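Local coordinates for AncCDT-1 (Synthetic construct, PDB 5T0W), which probably serves as a periplasmic amino acid-binding protein of the family 3 solute-binding type, holding arginine, and stands as an ancestral precursor of cyclohexadienyl dehydratase, at residues A[67-75]-A[82-90]. Sequence-based numbering, arbitrary orientation.
With ARG (arginine), chain E.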
loop_
_atom_site.group_PDB
_atom_site.type_symbol
_atom_site.label_atom_id
_atom_site.label_comp_id
_atom_site.label_asym_id
_atom_site.label_seq_id
_atom_site.Cartn_x
_atom_site.Cartn_y
_atom_site.Cartn_z
ATOM N N VAL A 67 1.916 14.033 4.060
ATOM C CA VAL A 67 3.356 14.108 4.240
ATOM C C VAL A 67 3.998 13.056 3.356
ATOM O O VAL A 67 4.011 11.868 3.691
ATOM C CB VAL A 67 3.750 13.894 5.718
ATOM C CG1 VAL A 67 5.264 13.910 5.877
ATOM C CG2 VAL A 67 3.128 14.971 6.577
ATOM N N PRO A 68 4.524 13.484 2.197
ATOM C CA PRO A 68 5.061 12.488 1.272
ATOM C C PRO A 68 6.236 11.830 1.972
ATOM O O PRO A 68 6.993 12.518 2.606
ATOM C CB PRO A 68 5.498 13.319 0.060
ATOM C CG PRO A 68 5.681 14.677 0.587
ATOM C CD PRO A 68 4.646 14.846 1.657
ATOM N N THR A 69 6.321 10.500 1.889
ATOM C CA THR A 69 7.336 9.747 2.601
ATOM C C THR A 69 7.744 8.566 1.782
ATOM O O THR A 69 6.910 7.948 1.125
ATOM C CB THR A 69 6.794 9.241 3.924
ATOM O OG1 THR A 69 6.312 10.356 4.697
ATOM C CG2 THR A 69 7.869 8.516 4.700
ATOM N N THR A 70 9.035 8.257 1.794
ATOM C CA THR A 70 9.552 7.071 1.098
ATOM C C THR A 70 9.053 5.827 1.811
ATOM O O THR A 70 9.126 5.762 3.019
ATOM C CB THR A 70 11.102 7.065 1.077
ATOM O OG1 THR A 70 11.553 8.209 0.342
ATOM C CG2 THR A 70 11.671 5.776 0.412
ATOM N N TRP A 71 8.534 4.854 1.076
ATOM C CA TRP A 71 7.963 3.657 1.704
ATOM C C TRP A 71 8.894 2.982 2.734
ATOM O O TRP A 71 8.476 2.642 3.838
ATOM C CB TRP A 71 7.579 2.628 0.648
ATOM C CG TRP A 71 7.020 1.440 1.272
ATOM C CD1 TRP A 71 7.614 0.217 1.364
ATOM C CD2 TRP A 71 5.784 1.343 1.984
ATOM N NE1 TRP A 71 6.824 -0.611 2.073
ATOM C CE2 TRP A 71 5.692 0.041 2.462
ATOM C CE3 TRP A 71 4.751 2.221 2.250
ATOM C CZ2 TRP A 71 4.620 -0.412 3.182
ATOM C CZ3 TRP A 71 3.667 1.762 2.992
ATOM C CH2 TRP A 71 3.611 0.461 3.436
ATOM N N ASP A 72 10.147 2.794 2.372
ATOM C CA ASP A 72 11.064 2.031 3.211
ATOM C C ASP A 72 11.206 2.601 4.617
ATOM O O ASP A 72 11.301 1.848 5.566
ATOM C CB ASP A 72 12.442 1.935 2.562
ATOM C CG ASP A 72 13.314 0.892 3.233
ATOM O OD1 ASP A 72 12.876 -0.287 3.290
ATOM O OD2 ASP A 72 14.436 1.255 3.697
ATOM N N GLY A 73 11.219 3.926 4.734
ATOM C CA GLY A 73 11.353 4.595 6.017
ATOM C C GLY A 73 10.042 5.105 6.596
ATOM O O GLY A 73 10.034 5.980 7.455
ATOM N N ILE A 74 8.920 4.585 6.111
ATOM C CA ILE A 74 7.633 5.130 6.506
ATOM C C ILE A 74 7.298 4.829 7.975
ATOM O O ILE A 74 6.708 5.667 8.648
ATOM C CB ILE A 74 6.487 4.681 5.582
ATOM C CG1 ILE A 74 5.286 5.625 5.781
ATOM C CG2 ILE A 74 6.096 3.254 5.862
ATOM C CD1 ILE A 74 4.191 5.451 4.742
ATOM N N ILE A 75 7.668 3.647 8.452
ATOM C CA ILE A 75 7.468 3.323 9.855
ATOM C C ILE A 75 8.394 4.126 10.781
ATOM O O ILE A 75 7.951 4.651 11.802
ATOM C CB ILE A 75 7.600 1.822 10.115
ATOM C CG1 ILE A 75 6.354 1.143 9.574
ATOM C CG2 ILE A 75 7.762 1.541 11.599
ATOM C CD1 ILE A 75 6.346 -0.353 9.718
ATOM N N LYS A 82 6.940 12.275 12.468
ATOM C CA LYS A 82 6.854 13.082 11.245
ATOM C C LYS A 82 5.419 13.273 10.777
ATOM O O LYS A 82 5.126 14.190 10.009
ATOM C CB LYS A 82 7.683 12.460 10.124
ATOM C CG LYS A 82 9.173 12.439 10.436
ATOM C CD LYS A 82 9.967 13.027 9.297
ATOM C CE LYS A 82 11.428 13.131 9.694
ATOM N NZ LYS A 82 11.661 14.360 10.520
ATOM N N PHE A 83 4.532 12.398 11.234
ATOM C CA PHE A 83 3.129 12.542 10.976
ATOM C C PHE A 83 2.383 11.691 11.989
ATOM O O PHE A 83 2.991 10.952 12.742
ATOM C CB PHE A 83 2.795 12.117 9.535
ATOM C CG PHE A 83 3.432 10.822 9.119
ATOM C CD1 PHE A 83 2.966 9.627 9.609
ATOM C CD2 PHE A 83 4.495 10.809 8.225
ATOM C CE1 PHE A 83 3.548 8.434 9.230
ATOM C CE2 PHE A 83 5.095 9.625 7.844
ATOM C CZ PHE A 83 4.616 8.427 8.352
ATOM N N ASP A 84 1.052 11.759 11.966
ATOM C CA ASP A 84 0.242 11.050 12.962
ATOM C C ASP A 84 -0.197 9.673 12.589
ATOM O O ASP A 84 -0.432 8.868 13.466
ATOM C CB ASP A 84 -1.016 11.847 13.239
ATOM C CG ASP A 84 -0.714 13.255 13.584
ATOM O OD1 ASP A 84 0.084 13.443 14.539
ATOM O OD2 ASP A 84 -1.248 14.144 12.889
ATOM N N ILE A 85 -0.335 9.392 11.302
ATOM C CA ILE A 85 -0.964 8.142 10.882
ATOM C C ILE A 85 -0.526 7.752 9.486
ATOM O O ILE A 85 -0.403 8.614 8.602
ATOM C CB ILE A 85 -2.508 8.265 10.939
ATOM C CG1 ILE A 85 -3.207 6.958 10.559
ATOM C CG2 ILE A 85 -3.013 9.371 10.011
ATOM C CD1 ILE A 85 -4.628 6.869 11.059
ATOM N N VAL A 86 -0.301 6.458 9.268
ATOM C CA VAL A 86 0.058 5.944 7.924
ATOM C C VAL A 86 -1.216 5.507 7.182
ATOM O O VAL A 86 -1.927 4.656 7.658
ATOM C CB VAL A 86 1.009 4.752 8.021
ATOM C CG1 VAL A 86 1.321 4.207 6.658
ATOM C CG2 VAL A 86 2.282 5.148 8.732
ATOM N N MET A 87 -1.498 6.112 6.041
ATOM C CA MET A 87 -2.592 5.670 5.189
ATOM C C MET A 87 -2.039 5.500 3.773
ATOM O O MET A 87 -1.931 6.461 3.010
ATOM C CB MET A 87 -3.743 6.671 5.211
ATOM C CG MET A 87 -4.152 7.114 6.613
ATOM S SD MET A 87 -5.682 8.063 6.848
ATOM C CE MET A 87 -7.060 7.062 6.280
ATOM N N SER A 88 -1.538 4.301 3.496
ATOM C CA SER A 88 -0.632 4.096 2.353
ATOM C C SER A 88 -0.568 2.653 1.904
ATOM O O SER A 88 0.495 2.130 1.593
ATOM C CB SER A 88 0.779 4.628 2.646
ATOM O OG SER A 88 1.431 4.977 1.441
ATOM N N GLY A 89 -1.730 2.025 1.875
ATOM C CA GLY A 89 -1.861 0.651 1.424
ATOM C C GLY A 89 -1.057 -0.329 2.237
ATOM O O GLY A 89 -0.483 -1.247 1.689
ATOM N N MET A 90 -0.992 -0.099 3.545
ATOM C CA MET A 90 -0.126 -0.873 4.390
ATOM C C MET A 90 -0.732 -2.181 4.899
ATOM O O MET A 90 -1.720 -2.206 5.605
ATOM C CB MET A 90 0.310 -0.036 5.552
ATOM C CG MET A 90 1.366 -0.714 6.371
ATOM S SD MET A 90 2.175 0.428 7.442
ATOM C CE MET A 90 3.222 -0.703 8.326
HETATM N N ARG E . 0.819 -3.598 0.800
HETATM C CA ARG E . 2.281 -3.680 0.685
HETATM C C ARG E . 2.853 -3.431 2.029
HETATM O O ARG E . 4.029 -3.742 2.222
HETATM C CB ARG E . 2.803 -2.642 -0.263
HETATM C CG ARG E . 2.571 -1.254 0.259
HETATM C CD ARG E . 3.310 -0.207 -0.571
HETATM N NE ARG E . 2.626 1.071 -0.467
HETATM C CZ ARG E . 3.089 2.200 -0.979
HETATM N NH1 ARG E . 2.382 3.332 -0.863
HETATM N NH2 ARG E . 4.251 2.199 -1.618
HETATM O OXT ARG E . 2.152 -2.901 2.914
#
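The F83 ring receives V67 CG1 at its edge, 4.0 Å from CD2, while I74 CG1 crosses at about a right angle to meet CZ. I74 then reaches tip to tip toward V86, I74 CD1 to V86 CG1 3.7 Å, and its CD1 also touches S88 CB. I75 CD1 lies against M90 CE, the end of a fully extended chain. Such apolar packing joins 67-75 to 82-90, with no hydrogen bond between them.

Nearer the ligand, W71 has CG anti to its backbone N (chi1 180°), which carries the indole over to S88 and M90. M90 CG lies at the edge of the W71 ring, 3.9 Å from its CH2, and the M90 sulfur makes an oblique Met-aromatic contact. Arginine CD sits over one indole face, I74 CG2 on the opposite face, and NE1 is tied to G141 O.

Polar bonds run from arginine to 82-90: NE to S88 O at 3.1 Å, NH1 to S88 OG at 3.0 Å, and N to G89 O at 2.8 Å. A leucine in place of W71 would probably leave the arginine side chain without its flat wall and G141 O without its indole donor.

In this α/β lobe, where 63-68 and 85-86 flank strand 24-29, apolar packing thus backs a pocket whose indole supplies a surface; S88 O and OG accept from the guanidinium and G89 O from the amino group, consistent with a site for a positively charged amino acid.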